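Local coordinates for extracellular solute-binding protein, family 5 (Chelativorans sp., PDB 6WM6) that binds EDTA and other aminopolycarboxylates in the periplasm, probably delivering them to an ABC transporter for uptake, at residues I36-V50 against I535-P547. Residues are numbered along the deposited sequence; the frame is centred on the assembly and turned at random.
Sequences ITTVNSGTPGKGGEV and IYKEAILNLRDNP. With EDO (1,2-ethanediol), chain E.
Asn40 plugs its amide into the bend of 540-543. Its ND2 gives one hydrogen to Ile540 O (2.9 Å, 172°) and the other to Leu543 O (2.9 Å), both near the amide plane. CG lies anti to the backbone N (chi1 -170°), which carries the amide toward these carbonyls. OD1 reaches Glu538 O through a water. Asn40 O in turn accepts Asn542 N at 2.8 Å. Asn542 answers with its own amide: OD1 takes Gly42 N, and ND2 reaches Gly42 O and also Glu558 O. Arg544 bends at chi3 (64°), and its NE meets a lone pair of Val39 O at 2.8 Å, while Thr37 O sits over one guanidinium face. An alanine in place of Asn40 would probably leave the carbonyls of Ile540 and Leu543 without their shared donor. Val50 CG1 and Ile540 CD1 form a buried apolar end, tip to tip at 3.9 Å, beside Val274. The Ile36 end is looser, with a water linking Ile36 O to Asp545 O, and Ser41 and Thr43 are exposed. The seam joins an N-terminal loop to the region just after strand 524-537. Apart from one backbone bond, its direct hydrogen bonds run between side chains and backbone, without regular strand pairing.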
ATOM      1  N   ILE A  36       1.599   8.026  17.856  1.00 15.79           N
ATOM      2  CA  ILE A  36       1.557   8.030  16.388  1.00 15.68           C
ATOM      3  C   ILE A  36       0.250   8.593  15.873  1.00 15.67           C
ATOM      4  O   ILE A  36       0.207   9.191  14.805  1.00 15.57           O
ATOM      5  CB  ILE A  36       1.865   6.601  15.878  1.00 16.24           C
ATOM      6  CG1 ILE A  36       2.197   6.644  14.378  1.00 17.73           C
ATOM      7  CG2 ILE A  36       0.718   5.645  16.142  1.00 16.87           C
ATOM      8  CD1 ILE A  36       3.459   7.274  14.041  1.00 22.16           C
ATOM      9  N   THR A  37      -0.825   8.464  16.641  1.00 15.21           N
ATOM     10  CA  THR A  37      -2.131   8.957  16.251  1.00 15.40           C
ATOM     11  C   THR A  37      -2.376  10.412  16.641  1.00 15.34           C
ATOM     12  O   THR A  37      -3.391  10.988  16.181  1.00 16.22           O
ATOM     13  CB  THR A  37      -3.203   8.092  16.943  1.00 17.24           C
ATOM     14  OG1 THR A  37      -2.915   8.072  18.334  1.00 19.11           O
ATOM     15  CG2 THR A  37      -3.208   6.676  16.380  1.00 18.54           C
ATOM     16  N   THR A  38      -1.504  11.038  17.432  1.00 14.95           N
ATOM     17  CA  THR A  38      -1.710  12.406  17.899  1.00 15.59           C
ATOM     18  C   THR A  38      -0.551  13.347  17.564  1.00 16.75           C
ATOM     19  O   THR A  38      -0.596  14.521  17.980  1.00 18.45           O
ATOM     20  CB  THR A  38      -1.992  12.461  19.411  1.00 16.19           C
ATOM     21  OG1 THR A  38      -0.868  11.937  20.113  1.00 16.97           O
ATOM     22  CG2 THR A  38      -3.239  11.665  19.752  1.00 19.52           C
ATOM     23  N   VAL A  39       0.449  12.900  16.799  1.00 16.20           N
ATOM     24  CA  VAL A  39       1.557  13.782  16.407  1.00 17.60           C
ATOM     25  C   VAL A  39       0.972  15.045  15.761  1.00 15.68           C
ATOM     26  O   VAL A  39       0.044  14.984  14.959  1.00 15.45           O
ATOM     27  CB  VAL A  39       2.457  13.028  15.403  1.00 19.19           C
ATOM     28  CG1 VAL A  39       3.554  13.987  14.846  1.00 24.15           C
ATOM     29  CG2 VAL A  39       3.150  11.809  16.051  1.00 22.70           C
ATOM     30  N   ASN A  40       1.528  16.195  16.112  1.00 16.18           N
ATOM     31  CA  ASN A  40       1.181  17.456  15.473  1.00 16.84           C
ATOM     32  C   ASN A  40      -0.305  17.779  15.565  1.00 16.67           C
ATOM     33  O   ASN A  40      -0.938  18.183  14.589  1.00 18.57           O
ATOM     34  CB  ASN A  40       1.648  17.499  14.003  1.00 16.66           C
ATOM     35  CG  ASN A  40       1.521  18.884  13.386  1.00 16.97           C
ATOM     36  OD1 ASN A  40       1.521  19.887  14.095  1.00 18.56           O
ATOM     37  ND2 ASN A  40       1.392  18.929  12.083  1.00 16.15           N
ATOM     38  N   SER A  41      -0.867  17.659  16.754  1.00 17.97           N
ATOM     39  CA  SER A  41      -2.247  18.020  16.978  1.00 19.15           C
ATOM     40  C   SER A  41      -2.360  19.495  17.369  1.00 20.13           C
ATOM     41  O   SER A  41      -1.464  20.071  17.979  1.00 23.05           O
ATOM     42  CB  SER A  41      -2.832  17.178  18.114  1.00 22.32           C
ATOM     43  OG  SER A  41      -2.917  15.809  17.729  1.00 21.24           O
ATOM     44  N   GLY A  42      -3.487  20.092  17.002  1.00 20.51           N
ATOM     45  CA  GLY A  42      -3.753  21.471  17.391  1.00 22.71           C
ATOM     46  C   GLY A  42      -5.104  21.900  16.875  1.00 21.25           C
ATOM     47  O   GLY A  42      -5.813  21.165  16.194  1.00 24.29           O
ATOM     48  N   THR A  43      -5.477  23.131  17.239  1.00 23.03           N
ATOM     49  CA  THR A  43      -6.715  23.725  16.740  1.00 25.68           C
ATOM     50  C   THR A  43      -6.336  24.866  15.807  1.00 23.61           C
ATOM     51  O   THR A  43      -5.892  25.931  16.265  1.00 25.63           O
ATOM     52  CB  THR A  43      -7.589  24.222  17.896  1.00 30.19           C
ATOM     53  OG1 THR A  43      -7.979  23.103  18.714  1.00 33.85           O
ATOM     54  CG2 THR A  43      -8.840  24.893  17.341  1.00 36.27           C
ATOM     55  N   PRO A  44      -6.462  24.694  14.500  1.00 23.62           N
ATOM     56  CA  PRO A  44      -6.029  25.744  13.574  1.00 21.97           C
ATOM     57  C   PRO A  44      -7.036  26.884  13.494  1.00 23.49           C
ATOM     58  O   PRO A  44      -8.178  26.769  13.939  1.00 25.71           O
ATOM     59  CB  PRO A  44      -5.919  25.022  12.227  1.00 28.74           C
ATOM     60  CG  PRO A  44      -6.782  23.836  12.339  1.00 27.23           C
ATOM     61  CD  PRO A  44      -6.919  23.479  13.799  1.00 25.50           C
ATOM     62  N   GLY A  45      -6.572  27.985  12.926  1.00 23.21           N
ATOM     63  CA  GLY A  45      -7.452  29.071  12.550  1.00 23.43           C
ATOM     64  C   GLY A  45      -8.244  28.727  11.317  1.00 24.14           C
ATOM     65  O   GLY A  45      -8.076  27.672  10.704  1.00 23.57           O
ATOM     66  N   LYS A  46      -9.117  29.653  10.927  1.00 28.59           N
ATOM     67  CA  LYS A  46      -9.975  29.480   9.764  1.00 26.47           C
ATOM     68  C   LYS A  46      -9.395  30.267   8.597  1.00 26.74           C
ATOM     69  O   LYS A  46      -9.092  31.463   8.734  1.00 28.96           O
ATOM     70  CB  LYS A  46     -11.396  29.957  10.073  1.00 38.17           C
ATOM     71  CG  LYS A  46     -12.497  28.954   9.734  1.00 59.67           C
ATOM     72  CD  LYS A  46     -12.671  27.878  10.813  1.00 66.07           C
ATOM     73  CE  LYS A  46     -13.768  26.881  10.425  1.00 72.24           C
ATOM     74  NZ  LYS A  46     -14.062  25.863  11.480  1.00 75.53           N
ATOM     75  N   GLY A  47      -9.231  29.600   7.462  1.00 22.29           N
ATOM     76  CA  GLY A  47      -8.807  30.226   6.230  1.00 22.63           C
ATOM     77  C   GLY A  47      -7.395  29.830   5.832  1.00 20.69           C
ATOM     78  O   GLY A  47      -6.713  29.057   6.506  1.00 23.82           O
ATOM     79  N   GLY A  48      -6.973  30.369   4.707  1.00 23.66           N
ATOM     80  CA  GLY A  48      -5.656  30.084   4.191  1.00 22.51           C
ATOM     81  C   GLY A  48      -5.641  28.949   3.193  1.00 20.09           C
ATOM     82  O   GLY A  48      -6.674  28.434   2.771  1.00 21.04           O
ATOM     83  N   GLU A  49      -4.433  28.564   2.796  1.00 20.54           N
ATOM     84  CA  GLU A  49      -4.260  27.527   1.784  1.00 21.01           C
ATOM     85  C   GLU A  49      -3.072  26.653   2.137  1.00 19.62           C
ATOM     86  O   GLU A  49      -2.118  27.110   2.774  1.00 21.78           O
ATOM     87  CB  GLU A  49      -4.037  28.115   0.381  1.00 22.61           C
ATOM     88  CG  GLU A  49      -5.098  29.116  -0.065  1.00 30.27           C
ATOM     89  CD  GLU A  49      -4.987  29.462  -1.541  1.00 31.65           C
ATOM     90  OE1 GLU A  49      -4.035  28.983  -2.188  1.00 29.83           O
ATOM     91  OE2 GLU A  49      -5.860  30.205  -2.044  1.00 37.18           O
ATOM     92  N   VAL A  50      -3.135  25.392   1.726  1.00 18.34           N
ATOM     93  CA  VAL A  50      -2.034  24.438   1.839  1.00 18.61           C
ATOM     94  C   VAL A  50      -1.861  23.777   0.477  1.00 18.99           C
ATOM     95  O   VAL A  50      -2.852  23.393  -0.164  1.00 19.23           O
ATOM     96  CB  VAL A  50      -2.303  23.380   2.923  1.00 19.96           C
ATOM     97  CG1 VAL A  50      -1.340  22.182   2.788  1.00 19.60           C
ATOM     98  CG2 VAL A  50      -2.230  24.004   4.303  1.00 20.47           C
ATOM     99  N   ILE A 535       7.490  15.805   5.010  1.00 15.76           N
ATOM    100  CA  ILE A 535       8.335  16.977   5.225  1.00 17.26           C
ATOM    101  C   ILE A 535       7.478  18.185   4.883  1.00 15.98           C
ATOM    102  O   ILE A 535       6.883  18.237   3.792  1.00 15.78           O
ATOM    103  CB  ILE A 535       9.598  16.919   4.354  1.00 16.70           C
ATOM    104  CG1 ILE A 535      10.317  15.570   4.509  1.00 17.34           C
ATOM    105  CG2 ILE A 535      10.563  18.070   4.738  1.00 18.13           C
ATOM    106  CD1 ILE A 535      11.477  15.352   3.537  1.00 18.90           C
ATOM    107  N   TYR A 536       7.382  19.143   5.804  1.00 15.38           N
ATOM    108  CA  TYR A 536       6.291  20.109   5.705  1.00 15.42           C
ATOM    109  C   TYR A 536       6.576  21.368   6.499  1.00 16.53           C
ATOM    110  O   TYR A 536       7.427  21.394   7.380  1.00 17.55           O
ATOM    111  CB  TYR A 536       4.966  19.484   6.202  1.00 16.97           C
ATOM    112  CG  TYR A 536       5.055  19.029   7.647  1.00 15.42           C
ATOM    113  CD1 TYR A 536       5.657  17.814   7.969  1.00 16.52           C
ATOM    114  CD2 TYR A 536       4.569  19.804   8.692  1.00 16.92           C
ATOM    115  CE1 TYR A 536       5.782  17.408   9.292  1.00 16.08           C
ATOM    116  CE2 TYR A 536       4.677  19.405  10.003  1.00 17.09           C
ATOM    117  CZ  TYR A 536       5.285  18.200  10.295  1.00 17.58           C
ATOM    118  OH  TYR A 536       5.433  17.768  11.595  1.00 19.79           O
ATOM    119  N   LYS A 537       5.800  22.409   6.207  1.00 16.90           N
ATOM    120  CA  LYS A 537       5.834  23.631   6.992  1.00 17.21           C
ATOM    121  C   LYS A 537       5.040  23.442   8.280  1.00 18.67           C
ATOM    122  O   LYS A 537       3.851  23.096   8.242  1.00 17.67           O
ATOM    123  CB  LYS A 537       5.261  24.767   6.142  1.00 18.50           C
ATOM    124  CG  LYS A 537       6.165  25.155   4.978  1.00 19.99           C
ATOM    125  CD  LYS A 537       7.448  25.838   5.458  1.00 22.90           C
ATOM    126  CE  LYS A 537       8.432  26.137   4.326  1.00 24.19           C
ATOM    127  NZ  LYS A 537       8.011  27.309   3.519  1.00 23.93           N
ATOM    128  N   GLU A 538       5.695  23.698   9.418  1.00 19.72           N
ATOM    129  CA  GLU A 538       5.133  23.394  10.727  1.00 19.43           C
ATOM    130  C   GLU A 538       3.965  24.279  11.112  1.00 18.27           C
ATOM    131  O   GLU A 538       3.254  23.967  12.067  1.00 20.66           O
ATOM    132  CB  GLU A 538       6.233  23.449  11.785  1.00 25.88           C
ATOM    133  CG  GLU A 538       6.755  24.835  12.046  1.00 25.90           C
ATOM    134  CD  GLU A 538       8.069  24.839  12.820  1.00 47.60           C
ATOM    135  OE1 GLU A 538       8.506  23.750  13.253  1.00 54.68           O
ATOM    136  OE2 GLU A 538       8.658  25.923  12.977  1.00 54.90           O
ATOM    137  N   ALA A 539       3.683  25.341  10.353  1.00 17.77           N
ATOM    138  CA  ALA A 539       2.434  26.057  10.546  1.00 18.35           C
ATOM    139  C   ALA A 539       1.208  25.190  10.337  1.00 18.13           C
ATOM    140  O   ALA A 539       0.124  25.546  10.802  1.00 19.31           O
ATOM    141  CB  ALA A 539       2.358  27.251   9.583  1.00 22.52           C
ATOM    142  N   ILE A 540       1.331  24.094   9.603  1.00 17.00           N
ATOM    143  CA  ILE A 540       0.185  23.227   9.335  1.00 16.85           C
ATOM    144  C   ILE A 540      -0.034  22.284  10.512  1.00 17.65           C
ATOM    145  O   ILE A 540       0.857  21.498  10.854  1.00 18.83           O
ATOM    146  CB  ILE A 540       0.381  22.435   8.038  1.00 16.66           C
ATOM    147  CG1 ILE A 540       0.671  23.359   6.858  1.00 17.54           C
ATOM    148  CG2 ILE A 540      -0.883  21.624   7.754  1.00 17.00           C
ATOM    149  CD1 ILE A 540       1.253  22.603   5.676  1.00 20.13           C
ATOM    150  N   LEU A 541      -1.215  22.349  11.100  1.00 16.43           N
ATOM    151  CA  LEU A 541      -1.610  21.527  12.235  1.00 17.63           C
ATOM    152  C   LEU A 541      -2.499  20.383  11.779  1.00 16.34           C
ATOM    153  O   LEU A 541      -3.205  20.480  10.778  1.00 17.33           O
ATOM    154  CB  LEU A 541      -2.381  22.369  13.250  1.00 18.88           C
ATOM    155  CG  LEU A 541      -1.644  23.590  13.817  1.00 19.67           C
ATOM    156  CD1 LEU A 541      -2.556  24.338  14.790  1.00 23.01           C
ATOM    157  CD2 LEU A 541      -0.342  23.188  14.467  1.00 23.18           C
ATOM    158  N   ASN A 542      -2.453  19.295  12.539  1.00 15.92           N
ATOM    159  CA  ASN A 542      -3.197  18.049  12.350  1.00 15.98           C
ATOM    160  C   ASN A 542      -2.734  17.290  11.133  1.00 16.27           C
ATOM    161  O   ASN A 542      -3.410  16.355  10.689  1.00 17.59           O
ATOM    162  CB  ASN A 542      -4.709  18.258  12.382  1.00 17.80           C
ATOM    163  CG  ASN A 542      -5.155  18.873  13.683  1.00 18.04           C
ATOM    164  OD1 ASN A 542      -4.727  18.442  14.745  1.00 19.46           O
ATOM    165  ND2 ASN A 542      -5.963  19.899  13.597  1.00 21.41           N
ATOM    166  N   LEU A 543      -1.585  17.638  10.591  1.00 16.29           N
ATOM    167  CA  LEU A 543      -0.943  16.921   9.502  1.00 15.40           C
ATOM    168  C   LEU A 543       0.049  15.943  10.108  1.00 14.57           C
ATOM    169  O   LEU A 543       1.014  16.354  10.787  1.00 15.46           O
ATOM    170  CB  LEU A 543      -0.240  17.930   8.589  1.00 15.96           C
ATOM    171  CG  LEU A 543       0.644  17.319   7.495  1.00 16.34           C
ATOM    172  CD1 LEU A 543      -0.133  16.488   6.499  1.00 17.23           C
ATOM    173  CD2 LEU A 543       1.415  18.450   6.798  1.00 18.45           C
ATOM    174  N   ARG A 544      -0.170  14.660   9.843  1.00 14.81           N
ATOM    175  CA  ARG A 544       0.718  13.673  10.421  1.00 14.62           C
ATOM    176  C   ARG A 544       0.871  12.512   9.468  1.00 14.55           C
ATOM    177  O   ARG A 544       0.030  12.248   8.606  1.00 15.76           O
ATOM    178  CB  ARG A 544       0.228  13.206  11.794  1.00 14.72           C
ATOM    179  CG  ARG A 544      -1.080  12.386  11.765  1.00 15.01           C
ATOM    180  CD  ARG A 544      -1.513  11.976  13.166  1.00 15.72           C
ATOM    181  NE  ARG A 544      -1.832  13.151  13.965  1.00 15.42           N
ATOM    182  CZ  ARG A 544      -3.019  13.715  14.068  1.00 16.13           C
ATOM    183  NH1 ARG A 544      -4.055  13.242  13.413  1.00 16.49           N
ATOM    184  NH2 ARG A 544      -3.164  14.788  14.838  1.00 18.93           N
ATOM    185  N   ASP A 545       1.948  11.782   9.672  1.00 15.55           N
ATOM    186  CA  ASP A 545       2.160  10.583   8.887  1.00 14.63           C
ATOM    187  C   ASP A 545       1.080   9.561   9.214  1.00 15.74           C
ATOM    188  O   ASP A 545       0.626   9.439  10.348  1.00 16.59           O
ATOM    189  CB  ASP A 545       3.535   9.988   9.167  1.00 15.13           C
ATOM    190  CG  ASP A 545       3.959   8.947   8.156  1.00 16.35           C
ATOM    191  OD1 ASP A 545       3.372   8.874   7.053  1.00 16.73           O
ATOM    192  OD2 ASP A 545       4.903   8.194   8.500  1.00 17.95           O
ATOM    193  N   ASN A 546       0.678   8.820   8.201  1.00 15.44           N
ATOM    194  CA  ASN A 546      -0.261   7.706   8.324  1.00 14.87           C
ATOM    195  C   ASN A 546       0.410   6.658   7.466  1.00 17.42           C
ATOM    196  O   ASN A 546       0.204   6.628   6.253  1.00 16.88           O
ATOM    197  CB  ASN A 546      -1.629   8.132   7.818  1.00 15.51           C
ATOM    198  CG  ASN A 546      -2.702   7.105   8.091  1.00 16.10           C
ATOM    199  OD1 ASN A 546      -2.617   6.357   9.060  1.00 16.38           O
ATOM    200  ND2 ASN A 546      -3.727   7.065   7.249  1.00 16.00           N
ATOM    201  N   PRO A 547       1.327   5.845   8.054  1.00 15.77           N
ATOM    202  CA  PRO A 547       2.349   5.124   7.256  1.00 16.85           C
ATOM    203  C   PRO A 547       1.823   3.824   6.661  1.00 17.27           C
ATOM    204  O   PRO A 547       2.336   2.709   6.895  1.00 18.77           O
ATOM    205  CB  PRO A 547       3.477   4.898   8.276  1.00 16.11           C
ATOM    206  CG  PRO A 547       2.773   4.850   9.591  1.00 16.69           C
ATOM    207  CD  PRO A 547       1.646   5.866   9.491  1.00 15.47           C
TER
HETATM  208  C1  EDO E 604       2.140  -0.822  10.140  1.00 28.04           C
HETATM  209  O1  EDO E 604       2.350  -0.048  11.326  1.00 34.60           O
HETATM  210  C2  EDO E 604       2.624   0.002   8.948  1.00 26.04           C
HETATM  211  O2  EDO E 604       2.269   1.361   9.239  1.00 25.92           O
HETATM  212  O   HOH W   1       1.798  10.065  12.739  1.00 17.02           O
HETATM  213  O   HOH W   2       3.448  21.703  13.497  1.00 22.08           O